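Fimbrial subunit type 1 (Actinomyces oris, PDB 3UXF) serves as the major subunit of the type 1 fimbriae, the cell-wall-anchored surface fibres of this bacterium. Local coordinates at residues A[78-83]-A[113-118]; A[180-185]-A[342-347]; A[207-212]-A[221-226]; A[350-355]-A[471-476]; A[426-431]-A[464-469]. One frame throughout, in Å; residues are numbered along the deposited sequence.

Contact 1 of 5, residues A[78-83]-A[113-118]; sequences EFTITK and TTVQKI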
# COMPACT_ATOMS: atom_id res chain seq x y z
N GLU A 78 -15.86 -0.72 -18.24
CA GLU A 78 -17.00 -1.18 -19.05
C GLU A 78 -17.86 -2.15 -18.25
O GLU A 78 -17.34 -3.09 -17.65
CB GLU A 78 -16.49 -1.89 -20.29
CG GLU A 78 -17.60 -2.35 -21.19
CD GLU A 78 -17.08 -3.24 -22.29
OE1 GLU A 78 -16.92 -4.46 -22.08
OE2 GLU A 78 -16.80 -2.70 -23.39
N PHE A 79 -19.18 -1.93 -18.25
CA PHE A 79 -20.14 -2.89 -17.71
C PHE A 79 -20.96 -3.46 -18.83
O PHE A 79 -21.31 -2.74 -19.76
CB PHE A 79 -21.07 -2.23 -16.69
CG PHE A 79 -20.40 -2.03 -15.36
CD1 PHE A 79 -20.43 -3.03 -14.42
CD2 PHE A 79 -19.72 -0.85 -15.07
CE1 PHE A 79 -19.78 -2.88 -13.18
CE2 PHE A 79 -19.06 -0.71 -13.85
CZ PHE A 79 -19.14 -1.71 -12.89
N THR A 80 -21.21 -4.75 -18.75
CA THR A 80 -22.11 -5.43 -19.66
C THR A 80 -23.33 -5.89 -18.87
O THR A 80 -23.20 -6.44 -17.78
CB THR A 80 -21.43 -6.62 -20.30
OG1 THR A 80 -20.37 -6.14 -21.12
CG2 THR A 80 -22.43 -7.40 -21.15
N ILE A 81 -24.52 -5.69 -19.42
CA ILE A 81 -25.70 -6.30 -18.83
C ILE A 81 -26.24 -7.37 -19.77
O ILE A 81 -26.27 -7.17 -20.99
CB ILE A 81 -26.78 -5.25 -18.46
CG1 ILE A 81 -27.31 -4.52 -19.70
CG2 ILE A 81 -26.18 -4.24 -17.50
CD1 ILE A 81 -28.50 -3.58 -19.38
N THR A 82 -26.66 -8.51 -19.21
CA THR A 82 -27.24 -9.56 -20.04
C THR A 82 -28.63 -9.89 -19.52
O THR A 82 -28.79 -10.21 -18.34
CB THR A 82 -26.38 -10.82 -19.99
OG1 THR A 82 -25.06 -10.50 -20.44
CG2 THR A 82 -26.99 -11.91 -20.88
N LYS A 83 -29.67 -9.79 -20.37
CA LYS A 83 -31.02 -10.11 -19.91
C LYS A 83 -31.18 -11.60 -19.61
O LYS A 83 -30.68 -12.44 -20.35
CB LYS A 83 -32.08 -9.68 -20.94
CG LYS A 83 -33.51 -9.71 -20.38
CD LYS A 83 -34.50 -9.08 -21.40
CE LYS A 83 -35.82 -9.84 -21.51
NZ LYS A 83 -36.62 -10.00 -20.28
N THR A 113 -29.30 -14.01 -25.19
CA THR A 113 -28.35 -13.36 -26.07
C THR A 113 -28.57 -11.84 -26.14
O THR A 113 -27.92 -11.16 -26.91
CB THR A 113 -28.43 -13.92 -27.50
OG1 THR A 113 -29.78 -13.82 -27.96
CG2 THR A 113 -28.01 -15.37 -27.49
N THR A 114 -29.48 -11.32 -25.31
CA THR A 114 -29.73 -9.89 -25.28
C THR A 114 -28.73 -9.20 -24.36
O THR A 114 -28.79 -9.37 -23.14
CB THR A 114 -31.16 -9.62 -24.79
OG1 THR A 114 -32.08 -10.19 -25.74
CG2 THR A 114 -31.43 -8.13 -24.67
N VAL A 115 -27.82 -8.44 -24.95
CA VAL A 115 -26.67 -7.85 -24.24
C VAL A 115 -26.50 -6.36 -24.56
O VAL A 115 -26.75 -5.95 -25.69
CB VAL A 115 -25.39 -8.60 -24.69
CG1 VAL A 115 -24.17 -8.05 -24.00
CG2 VAL A 115 -25.52 -10.08 -24.42
N GLN A 116 -26.12 -5.54 -23.58
CA GLN A 116 -25.78 -4.15 -23.82
C GLN A 116 -24.55 -3.81 -23.00
O GLN A 116 -24.33 -4.43 -21.95
CB GLN A 116 -26.92 -3.23 -23.37
CG GLN A 116 -28.12 -3.23 -24.34
CD GLN A 116 -27.75 -2.66 -25.71
OE1 GLN A 116 -26.95 -1.71 -25.84
NE2 GLN A 116 -28.34 -3.23 -26.74
N LYS A 117 -23.77 -2.84 -23.46
CA LYS A 117 -22.56 -2.42 -22.76
C LYS A 117 -22.47 -0.90 -22.67
O LYS A 117 -22.98 -0.18 -23.52
CB LYS A 117 -21.31 -2.93 -23.47
CG LYS A 117 -21.34 -4.37 -23.90
CD LYS A 117 -20.10 -4.71 -24.72
CE LYS A 117 -20.22 -4.20 -26.15
NZ LYS A 117 -19.35 -3.02 -26.40
N ILE A 118 -21.79 -0.44 -21.63
CA ILE A 118 -21.54 0.98 -21.42
C ILE A 118 -20.23 1.15 -20.67
O ILE A 118 -19.89 0.33 -19.82
CB ILE A 118 -22.65 1.64 -20.59
CG1 ILE A 118 -23.86 1.95 -21.46
CG2 ILE A 118 -22.14 2.93 -19.96
CD1 ILE A 118 -24.50 3.27 -21.15
O HOH W 1 -17.56 -0.85 -24.96

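Contact 2 of 5, residues A[180-185]-A[342-347]; sequences NTLSGV and PGIPTT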
# COMPACT_ATOMS: atom_id res chain seq x y z
N ASN A 180 -16.54 -4.16 -4.67
CA ASN A 180 -15.26 -4.67 -5.14
C ASN A 180 -15.02 -6.14 -4.84
O ASN A 180 -15.31 -6.63 -3.74
CB ASN A 180 -14.14 -3.87 -4.50
CG ASN A 180 -13.94 -2.53 -5.13
OD1 ASN A 180 -14.45 -2.25 -6.21
ND2 ASN A 180 -13.12 -1.71 -4.49
N THR A 181 -14.44 -6.86 -5.80
CA THR A 181 -14.09 -8.24 -5.58
C THR A 181 -12.94 -8.41 -4.61
O THR A 181 -12.77 -9.49 -4.04
CB THR A 181 -13.62 -8.91 -6.88
OG1 THR A 181 -12.59 -8.12 -7.49
CG2 THR A 181 -14.79 -9.06 -7.85
N LEU A 182 -12.14 -7.37 -4.46
CA LEU A 182 -10.97 -7.44 -3.57
C LEU A 182 -11.03 -6.29 -2.60
O LEU A 182 -11.27 -5.16 -2.99
CB LEU A 182 -9.66 -7.32 -4.37
CG LEU A 182 -9.47 -8.37 -5.48
CD1 LEU A 182 -8.20 -8.09 -6.28
CD2 LEU A 182 -9.41 -9.80 -4.92
N SER A 183 -10.78 -6.58 -1.33
CA SER A 183 -10.85 -5.55 -0.31
C SER A 183 -9.68 -4.60 -0.33
O SER A 183 -9.79 -3.49 0.19
CB SER A 183 -10.97 -6.20 1.07
OG SER A 183 -9.91 -7.12 1.26
N GLY A 184 -8.55 -5.00 -0.91
CA GLY A 184 -7.46 -4.06 -1.04
C GLY A 184 -6.08 -4.65 -1.18
O GLY A 184 -5.88 -5.86 -1.05
N VAL A 185 -5.14 -3.77 -1.49
CA VAL A 185 -3.73 -4.11 -1.51
C VAL A 185 -3.04 -3.02 -0.73
O VAL A 185 -3.40 -1.85 -0.82
CB VAL A 185 -3.18 -4.21 -2.94
CG1 VAL A 185 -3.91 -5.32 -3.72
CG2 VAL A 185 -3.29 -2.87 -3.66
N PRO A 342 3.00 -2.52 -12.20
CA PRO A 342 1.93 -3.26 -12.89
C PRO A 342 0.82 -3.62 -11.96
O PRO A 342 0.97 -3.68 -10.74
CB PRO A 342 2.62 -4.52 -13.38
CG PRO A 342 3.88 -4.65 -12.61
CD PRO A 342 4.23 -3.32 -12.05
N GLY A 343 -0.35 -3.88 -12.53
CA GLY A 343 -1.46 -4.43 -11.77
C GLY A 343 -2.10 -3.41 -10.84
O GLY A 343 -2.07 -2.18 -11.09
N ILE A 344 -2.75 -3.92 -9.80
CA ILE A 344 -3.51 -3.10 -8.88
C ILE A 344 -2.52 -2.57 -7.84
O ILE A 344 -1.93 -3.39 -7.12
CB ILE A 344 -4.59 -3.95 -8.18
CG1 ILE A 344 -5.62 -4.47 -9.21
CG2 ILE A 344 -5.28 -3.13 -7.10
CD1 ILE A 344 -6.45 -5.66 -8.73
N PRO A 345 -2.32 -1.25 -7.76
CA PRO A 345 -1.20 -0.70 -7.00
C PRO A 345 -1.51 -0.38 -5.54
O PRO A 345 -2.63 0.00 -5.16
CB PRO A 345 -0.88 0.61 -7.72
CG PRO A 345 -2.27 1.06 -8.17
CD PRO A 345 -2.96 -0.20 -8.58
N THR A 346 -0.48 -0.55 -4.71
CA THR A 346 -0.51 0.04 -3.40
C THR A 346 -0.23 1.53 -3.47
O THR A 346 0.33 2.03 -4.44
CB THR A 346 0.55 -0.59 -2.44
OG1 THR A 346 1.87 -0.15 -2.80
CG2 THR A 346 0.49 -2.08 -2.47
N THR A 347 -0.64 2.28 -2.45
CA THR A 347 -0.07 3.60 -2.34
C THR A 347 1.41 3.39 -2.01
O THR A 347 1.77 2.36 -1.43
CB THR A 347 -0.75 4.36 -1.23
OG1 THR A 347 -0.89 3.49 -0.13
CG2 THR A 347 -2.18 4.67 -1.66
O HOH W 2 -2.59 0.81 -0.60

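Contact 3 of 5, residues A[207-212]-A[221-226]; sequences TSIPKV and KRYEVV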
# COMPACT_ATOMS: atom_id res chain seq x y z
N THR A 207 -2.00 -8.43 0.23
CA THR A 207 -2.88 -8.35 -0.96
C THR A 207 -4.09 -9.28 -0.83
O THR A 207 -3.95 -10.47 -0.50
CB THR A 207 -2.11 -8.73 -2.24
OG1 THR A 207 -1.42 -9.96 -2.04
CG2 THR A 207 -1.10 -7.67 -2.56
N SER A 208 -5.27 -8.76 -1.18
CA SER A 208 -6.46 -9.62 -1.26
C SER A 208 -6.26 -10.77 -2.23
O SER A 208 -5.46 -10.69 -3.19
CB SER A 208 -7.68 -8.79 -1.69
OG SER A 208 -8.03 -7.90 -0.66
N ILE A 209 -7.03 -11.84 -2.03
CA ILE A 209 -7.00 -13.02 -2.88
C ILE A 209 -8.41 -13.17 -3.48
O ILE A 209 -9.39 -13.11 -2.74
CB ILE A 209 -6.69 -14.27 -2.04
CG1 ILE A 209 -5.28 -14.14 -1.42
CG2 ILE A 209 -6.76 -15.50 -2.87
CD1 ILE A 209 -5.00 -15.16 -0.32
N PRO A 210 -8.51 -13.35 -4.80
CA PRO A 210 -9.86 -13.54 -5.38
C PRO A 210 -10.57 -14.76 -4.81
O PRO A 210 -9.92 -15.76 -4.57
CB PRO A 210 -9.58 -13.77 -6.86
CG PRO A 210 -8.26 -13.15 -7.10
CD PRO A 210 -7.47 -13.28 -5.84
N LYS A 211 -11.89 -14.68 -4.63
CA LYS A 211 -12.67 -15.87 -4.27
C LYS A 211 -13.11 -16.61 -5.53
O LYS A 211 -13.78 -16.03 -6.38
CB LYS A 211 -13.87 -15.46 -3.45
CG LYS A 211 -14.67 -16.67 -2.88
CD LYS A 211 -15.84 -16.17 -2.03
CE LYS A 211 -16.60 -17.33 -1.34
NZ LYS A 211 -17.64 -16.80 -0.39
N VAL A 212 -12.67 -17.85 -5.69
CA VAL A 212 -13.07 -18.68 -6.83
C VAL A 212 -13.77 -19.91 -6.26
O VAL A 212 -13.67 -20.15 -5.06
CB VAL A 212 -11.88 -19.12 -7.70
CG1 VAL A 212 -11.13 -17.90 -8.26
CG2 VAL A 212 -10.94 -20.04 -6.92
N LYS A 221 -5.51 -18.74 -11.65
CA LYS A 221 -4.56 -19.16 -12.69
C LYS A 221 -3.25 -18.37 -12.70
O LYS A 221 -2.25 -18.85 -13.23
CB LYS A 221 -5.22 -19.09 -14.07
CG LYS A 221 -6.55 -19.82 -14.15
CD LYS A 221 -6.35 -21.32 -14.10
CE LYS A 221 -7.52 -22.04 -14.75
NZ LYS A 221 -8.49 -21.08 -15.36
N ARG A 222 -3.28 -17.18 -12.13
CA ARG A 222 -2.08 -16.36 -12.03
C ARG A 222 -2.21 -15.45 -10.82
O ARG A 222 -3.24 -14.82 -10.61
CB ARG A 222 -1.86 -15.52 -13.29
CG ARG A 222 -0.65 -14.60 -13.20
CD ARG A 222 -0.43 -13.80 -14.47
NE ARG A 222 0.86 -13.13 -14.48
CZ ARG A 222 1.19 -12.14 -15.31
NH1 ARG A 222 0.32 -11.71 -16.20
NH2 ARG A 222 2.40 -11.59 -15.24
N TYR A 223 -1.15 -15.39 -10.02
CA TYR A 223 -1.13 -14.53 -8.85
C TYR A 223 0.30 -14.08 -8.61
O TYR A 223 1.14 -14.85 -8.15
CB TYR A 223 -1.69 -15.25 -7.63
CG TYR A 223 -2.07 -14.32 -6.50
CD1 TYR A 223 -3.38 -13.87 -6.36
CD2 TYR A 223 -1.14 -13.90 -5.57
CE1 TYR A 223 -3.73 -13.02 -5.33
CE2 TYR A 223 -1.48 -13.05 -4.54
CZ TYR A 223 -2.78 -12.61 -4.43
OH TYR A 223 -3.12 -11.77 -3.40
N GLU A 224 0.57 -12.82 -8.93
CA GLU A 224 1.89 -12.26 -8.76
C GLU A 224 1.84 -10.95 -7.99
O GLU A 224 0.98 -10.11 -8.23
CB GLU A 224 2.57 -12.04 -10.12
CG GLU A 224 2.85 -13.34 -10.86
CD GLU A 224 3.29 -13.13 -12.30
OE1 GLU A 224 3.59 -11.98 -12.67
OE2 GLU A 224 3.34 -14.12 -13.05
N VAL A 225 2.76 -10.80 -7.05
CA VAL A 225 2.91 -9.58 -6.28
C VAL A 225 4.22 -8.96 -6.75
O VAL A 225 5.28 -9.58 -6.63
CB VAL A 225 2.96 -9.85 -4.77
CG1 VAL A 225 3.21 -8.57 -4.01
CG2 VAL A 225 1.67 -10.51 -4.32
N VAL A 226 4.14 -7.76 -7.31
CA VAL A 226 5.32 -7.13 -7.92
C VAL A 226 5.74 -5.97 -7.08
O VAL A 226 4.91 -5.15 -6.68
CB VAL A 226 4.99 -6.65 -9.35
CG1 VAL A 226 6.26 -6.00 -9.99
CG2 VAL A 226 4.52 -7.85 -10.20

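Contact 4 of 5, residues A[350-355]-A[471-476]; sequences LSKYGK and KAEKKA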
# COMPACT_ATOMS: atom_id res chain seq x y z
N LEU A 350 7.01 5.70 2.20
CA LEU A 350 8.26 6.45 2.23
C LEU A 350 9.02 6.25 3.52
O LEU A 350 8.41 6.08 4.60
CB LEU A 350 7.99 7.95 2.12
CG LEU A 350 7.17 8.38 0.91
CD1 LEU A 350 7.01 9.89 0.94
CD2 LEU A 350 7.82 7.95 -0.38
N SER A 351 10.34 6.25 3.40
CA SER A 351 11.29 6.46 4.51
C SER A 351 12.05 7.75 4.20
O SER A 351 12.40 8.01 3.04
CB SER A 351 12.28 5.29 4.60
OG SER A 351 11.63 4.06 4.80
N LYS A 352 12.28 8.57 5.23
CA LYS A 352 12.89 9.90 5.01
C LYS A 352 14.14 10.05 5.88
O LYS A 352 14.06 9.99 7.10
CB LYS A 352 11.87 11.01 5.31
CG LYS A 352 10.65 10.93 4.43
CD LYS A 352 9.64 12.01 4.86
CE LYS A 352 8.38 11.93 4.01
NZ LYS A 352 8.55 12.65 2.71
N TYR A 353 15.29 10.25 5.24
CA TYR A 353 16.59 10.35 5.91
C TYR A 353 17.20 11.70 5.63
O TYR A 353 17.17 12.19 4.49
CB TYR A 353 17.55 9.24 5.39
CG TYR A 353 17.28 7.86 5.93
CD1 TYR A 353 16.37 7.00 5.31
CD2 TYR A 353 17.88 7.43 7.11
CE1 TYR A 353 16.09 5.74 5.83
CE2 TYR A 353 17.62 6.18 7.63
CZ TYR A 353 16.73 5.34 7.00
OH TYR A 353 16.46 4.08 7.49
N GLY A 354 17.75 12.32 6.68
CA GLY A 354 18.33 13.64 6.53
C GLY A 354 19.81 13.72 6.87
O GLY A 354 20.35 12.94 7.65
N LYS A 355 20.48 14.67 6.25
CA LYS A 355 21.87 15.01 6.58
C LYS A 355 21.90 15.91 7.78
O LYS A 355 21.04 16.79 7.90
CB LYS A 355 22.46 15.76 5.38
CG LYS A 355 23.84 16.36 5.67
CD LYS A 355 24.45 17.12 4.45
CE LYS A 355 24.35 16.32 3.16
NZ LYS A 355 25.40 15.27 3.10
N LYS A 471 12.71 18.88 6.49
CA LYS A 471 14.05 19.12 5.96
C LYS A 471 14.52 17.90 5.19
O LYS A 471 14.99 18.03 4.06
CB LYS A 471 15.04 19.53 7.06
CG LYS A 471 14.75 20.94 7.60
CD LYS A 471 15.96 21.52 8.30
CE LYS A 471 15.70 22.94 8.80
NZ LYS A 471 15.31 23.85 7.69
N ALA A 472 14.39 16.72 5.78
CA ALA A 472 14.96 15.53 5.15
C ALA A 472 14.39 15.29 3.76
O ALA A 472 15.12 14.97 2.83
CB ALA A 472 14.75 14.29 6.03
N GLU A 473 13.08 15.47 3.59
CA GLU A 473 12.47 15.11 2.31
C GLU A 473 12.88 16.08 1.20
O GLU A 473 12.78 15.74 0.02
CB GLU A 473 10.95 15.09 2.45
CG GLU A 473 10.29 16.48 2.54
CD GLU A 473 8.89 16.41 3.16
OE1 GLU A 473 8.45 15.28 3.48
OE2 GLU A 473 8.21 17.46 3.30
N LYS A 474 13.36 17.26 1.58
CA LYS A 474 13.87 18.25 0.63
C LYS A 474 15.39 18.15 0.49
O LYS A 474 16.01 18.97 -0.20
CB LYS A 474 13.52 19.67 1.15
CG LYS A 474 12.03 19.95 1.17
CD LYS A 474 11.45 19.85 -0.22
CE LYS A 474 9.94 20.03 -0.20
NZ LYS A 474 9.67 21.29 0.54
N LYS A 475 16.00 17.18 1.16
CA LYS A 475 17.45 17.06 1.22
C LYS A 475 18.09 18.33 1.75
O LYS A 475 19.16 18.73 1.27
CB LYS A 475 18.03 16.70 -0.15
CG LYS A 475 17.48 15.37 -0.65
CD LYS A 475 18.13 14.98 -1.96
CE LYS A 475 17.57 13.68 -2.49
NZ LYS A 475 17.89 13.51 -3.92
N ALA A 476 17.42 18.95 2.71
CA ALA A 476 17.96 20.12 3.39
C ALA A 476 18.68 19.63 4.63
O ALA A 476 18.18 18.73 5.32
CB ALA A 476 16.84 21.05 3.79
O HOH W 3 18.93 16.17 4.29
O HOH W 4 18.26 17.00 7.51

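Contact 5 of 5, residues A[426-431]-A[464-469]; sequences RANDYV and PFRVLA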
# COMPACT_ATOMS: atom_id res chain seq x y z
N ARG A 426 17.28 8.98 10.02
CA ARG A 426 15.86 8.94 9.72
C ARG A 426 15.14 10.02 10.52
O ARG A 426 15.46 10.24 11.68
CB ARG A 426 15.27 7.57 10.05
CG ARG A 426 14.15 7.12 9.12
CD ARG A 426 13.11 6.29 9.86
NE ARG A 426 12.63 7.02 11.03
CZ ARG A 426 12.87 6.66 12.28
NH1 ARG A 426 13.56 5.56 12.55
NH2 ARG A 426 12.41 7.40 13.28
N ALA A 427 14.17 10.68 9.90
CA ALA A 427 13.43 11.73 10.57
C ALA A 427 12.79 11.22 11.86
O ALA A 427 12.25 10.12 11.89
CB ALA A 427 12.36 12.29 9.65
N ASN A 428 12.85 12.02 12.91
CA ASN A 428 12.24 11.65 14.18
C ASN A 428 10.72 11.68 14.08
O ASN A 428 10.03 10.99 14.82
CB ASN A 428 12.67 12.60 15.30
CG ASN A 428 14.16 12.55 15.56
OD1 ASN A 428 14.92 13.39 15.07
ND2 ASN A 428 14.60 11.58 16.35
N ASP A 429 10.22 12.51 13.17
CA ASP A 429 8.78 12.69 13.04
C ASP A 429 8.15 11.99 11.84
O ASP A 429 7.03 12.29 11.45
CB ASP A 429 8.43 14.18 13.01
CG ASP A 429 9.00 14.89 11.80
OD1 ASP A 429 9.83 14.29 11.08
OD2 ASP A 429 8.62 16.06 11.56
N TYR A 430 8.87 11.04 11.25
CA TYR A 430 8.35 10.26 10.15
C TYR A 430 8.97 8.88 10.26
O TYR A 430 10.16 8.71 10.05
CB TYR A 430 8.66 10.90 8.80
CG TYR A 430 7.70 10.51 7.69
CD1 TYR A 430 6.73 11.40 7.24
CD2 TYR A 430 7.77 9.27 7.09
CE1 TYR A 430 5.86 11.05 6.23
CE2 TYR A 430 6.91 8.91 6.07
CZ TYR A 430 5.95 9.81 5.65
OH TYR A 430 5.09 9.47 4.64
N VAL A 431 8.15 7.90 10.61
CA VAL A 431 8.65 6.56 10.85
C VAL A 431 7.61 5.53 10.47
O VAL A 431 6.41 5.78 10.55
CB VAL A 431 9.03 6.39 12.34
CG1 VAL A 431 7.82 6.61 13.22
CG2 VAL A 431 9.65 5.03 12.58
N PRO A 464 20.47 16.99 22.76
CA PRO A 464 19.34 16.50 21.96
C PRO A 464 19.16 17.34 20.73
O PRO A 464 19.38 18.55 20.75
CB PRO A 464 18.15 16.64 22.89
CG PRO A 464 18.76 16.56 24.26
CD PRO A 464 20.06 17.33 24.13
N PHE A 465 18.70 16.68 19.67
CA PHE A 465 18.31 17.36 18.42
C PHE A 465 17.37 16.47 17.65
O PHE A 465 17.24 15.28 17.95
CB PHE A 465 19.55 17.70 17.56
CG PHE A 465 20.21 16.49 16.94
CD1 PHE A 465 21.13 15.76 17.68
CD2 PHE A 465 19.93 16.10 15.62
CE1 PHE A 465 21.76 14.62 17.16
CE2 PHE A 465 20.57 14.96 15.10
CZ PHE A 465 21.47 14.23 15.85
N ARG A 466 16.67 17.06 16.69
CA ARG A 466 15.76 16.32 15.83
C ARG A 466 16.11 16.53 14.38
O ARG A 466 16.56 17.62 13.98
CB ARG A 466 14.32 16.77 16.08
CG ARG A 466 13.75 16.22 17.37
CD ARG A 466 12.34 16.78 17.59
NE ARG A 466 11.71 16.12 18.71
CZ ARG A 466 10.70 16.64 19.41
NH1 ARG A 466 10.23 17.85 19.12
NH2 ARG A 466 10.17 15.94 20.43
N VAL A 467 15.88 15.48 13.58
CA VAL A 467 15.87 15.59 12.14
C VAL A 467 14.41 15.53 11.76
O VAL A 467 13.73 14.57 12.07
CB VAL A 467 16.69 14.43 11.49
CG1 VAL A 467 16.50 14.42 9.97
CG2 VAL A 467 18.18 14.58 11.82
N LEU A 468 13.92 16.61 11.16
CA LEU A 468 12.52 16.67 10.76
C LEU A 468 12.29 16.34 9.31
O LEU A 468 13.09 16.70 8.44
CB LEU A 468 11.99 18.07 11.05
CG LEU A 468 12.07 18.47 12.54
CD1 LEU A 468 11.51 19.87 12.67
CD2 LEU A 468 11.34 17.48 13.45
N ALA A 469 11.20 15.64 9.03
CA ALA A 469 10.84 15.25 7.68
C ALA A 469 10.83 16.44 6.74
O ALA A 469 11.21 16.31 5.57
CB ALA A 469 9.46 14.60 7.69

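Contact 1 of 5, residues A[78-83]-A[113-118]
F79, I81 and K83 are zipped to I118, Q116 and T114 by five backbone hydrogen bonds. F79 and I118 bond reciprocally: F79 N to I118 O measures 2.8 Å, and I118 N to F79 O 3.0 Å. I81 and Q116 form the next such pair, and K83 N to T114 O at 2.9 Å adds a single bond at the far end. All run close to straight, and CA-H groups of the residues in between also lean on the carbonyl oxygens, as K117 CA does on F79 O at 3.3 Å.

Apolar contacts divide over the two faces. On one, T80 turns its methyl anti to the backbone N, which sends CG2 across to V115 CG1 at a tight 3.4 Å. The T80 hydroxyl lies alongside the K117 chain, OG1 to CG 3.4 Å, while its hydrogen bond goes to T143 on strand 136-144. On the other face I81 CG1 rests on Q116 CB at 3.9 Å, and F79, I81 and I118 pack on strand 125-128.

The charged pair across the strands sits at one end. The extended E78 side chain (chi1 -178°) brings OE2 within 4.0 Å of K117 NZ, a long salt bridge. Water 1 also bridges them, donating to E78 OE2 and accepting a weak bond from K117 NZ, while OE1 is bonded to T143.

Two strands with a 162° angle between their directions, the outer one at the sheet's edge and one face packed on a second sheet, make an antiparallel edge pair of the beta sandwich in the pilin N-terminal domain.

Contact 2 of 5, residues A[180-185]-A[342-347]
V185 and I344 meet between the two sheets of a beta sandwich, where the start of strand 185-190 in one sheet packs on the start of the long strand 344-362 in the other. V185 does most of the touching. With CG1 anti to the carbonyl carbon (chi1 -62°), CG2 falls between the backbone N and that carbon and reaches P345 O at 3.3 Å. The same methyl has I344 CG2 and T346 CG2 as neighbours, each at 4.0 Å, and therefore touches three consecutive residues. A second apolar point lies further back along the loop, where L182 CD1 meets I344 CD1 at 3.9 Å, the two side chains at a slant.

Behind this shell, L320 of strand 312-321 packs against both L182 and V185. That strand pairs with 344-362, through backbone bonds of L320 to I344 and A318 to T346. The loop is held by S208, whose hydroxyl bonds to S183 OG and G184 N. The T346 hydroxyl is fixed by A318 N and donates to T347 O. No direct hydrogen bond joins the two segments; water 2 does so instead, donating to V185 O at 2.8 Å and accepting from T347 N at 3.1 Å.

Contact 3 of 5, residues A[207-212]-A[221-226]
The hydroxyl of Y223 is clamped by T207 and S208 between the sheets of a beta sandwich, tying the chain at strand 201-208 to that leading into strand 224-229. This is the tight part. Y223 OH donates to S208 O at 2.6 Å, from well above the carbonyl plane (50° out of it), and is hydrogen-bonded to T207 OG1 at 2.8 Å. With CG anti to the backbone N (chi1 -163°), the tyrosine projects from the backbone and runs antiparallel past the T207 side chain. Both oxygens lie at the ring's edge, and the two bonds limit how the buried phenol can shift. L320 and L275 pack around it.

Around this clamp the contacts loosen to van der Waals. P210, partly exposed, puts CD at the ring edge 3.8 Å from Y223 CE1, and I209 CG1 stands 3.8 Å from Y223 OH. V225 CG2 approaches T207 OG1 at 3.9 Å.

The neighbours of Y223 turn to the other side of the chain, where R222 is fixed by F328 O and W330 O. Side-on from its guanidinium, it meets the E224 oxygens from above the carboxylate plane, R222 NE to E224 OE2 3.0 Å and R222 NH2 to E224 OE1 2.9 Å.

Contact 4 of 5, residues A[350-355]-A[471-476]
K352 and E473 run alongside each other in a common direction and join at their ends in a salt bridge with K352 NZ 2.7 Å from E473 OE1. The lysine runs straight out from its strand and bends only at the last torsion, which tucks NZ in over E473 CB as well, at 3.4 Å. The glutamate has CG between its backbone N and carbonyl carbon (chi1 75°), which, with the chain extended beyond CG, carries the carboxylate alongside K352. The amine meets OE1 on the anti side, 21° out of the carboxylate plane. D313 is a second acidic partner of K352 NZ, and the ring of Y430 adds a cation-pi contact, surroundings that would favour a charged lysine.

The preceding residue, A472, points at the strand. Its CB sits 3.6 Å from Y353 O and 3.6 Å from G354 N, and the absence of a side chain on G354 lets the two backbones come this close. Y353 leaves the strand on the side away from the helix, and its hydroxyl bonds to A194 O.

At the last residues the link is water. Water 3 accepts from K355 N at 2.9 Å and lies next to A476 O, and water 4 lies within 2.8 Å of both K355 O and A476 O.

Beyond the helix comes a Schellman motif: K475 has positive phi, and A476 N and K475 N bond back to K471 O and A472 O. What results is a short, C-capped helix of the prealbumin-like domain laid against the long strand 344-362.

Contact 5 of 5, residues A[426-431]-A[464-469]
N428 and D429 reach segment 464-469 through different first torsions. N428 sets its CG anti to the carbonyl carbon (chi1 -62°), while D429 wedges its own between the backbone N and the carbonyl carbon (chi1 64°). From these positions N428 reaches V467 and D429 reaches A469. N428 OD1 accepts from V467 N at 2.7 Å, nearly in line with the amide C=O, and N428 N returns a bond to V467 O at 2.8 Å. One asparagine thus grips both polar backbone atoms of V467, much as a neighbouring strand would.

D429 OD1 uses its syn lone pair for A469 N, 2.8 Å away. L468 stands at the N-cap position of helix 469-472, so the carboxylate meets the first turn of that helix, where the helix N-terminus would tend to stabilise its negative charge. L468 lies across the same group at about a right angle, CD2 to D429 OD2 3.6 Å.

Around these bonds the packing is small and apolar. A469 CB touches Y430 CB at 3.9 Å and stands 4.2 Å from A427 CB. The turn itself is braced from within: R426 NE donates to Y430 O at 3.1 Å, and V431 CG2 covers one face of the guanidinium. R426 also bonds through its carbonyl to Y445 OH.

Overall, a type I turn from A427 to Y430 pins the link between strand 463-465 and a short helix, in the prealbumin-like beta-sandwich domain of the pilin.

In the fold
The five contacts run along an elongated molecule, with contact 1 on the opposite side of the chain's centre from contacts 4 and 5 and about 51 and 55 Å from them between centres. Contact 1 is at the surface and rests on strand-to-strand backbone bonds. Contacts 2 and 3 are buried, about 10 Å apart between centres, and reach the same sheet; one is apolar and bridged by water, the other centres on a buried hydroxyl. Contacts 2 and 4 use the same long strand 344-362, which carries the chain from one region to the next. Contacts 4 and 5 touch through the backbone bond K352 O to A427 N, one charged and partly buried, the other a buried set of hydrogen bonds from a turn to backbone groups.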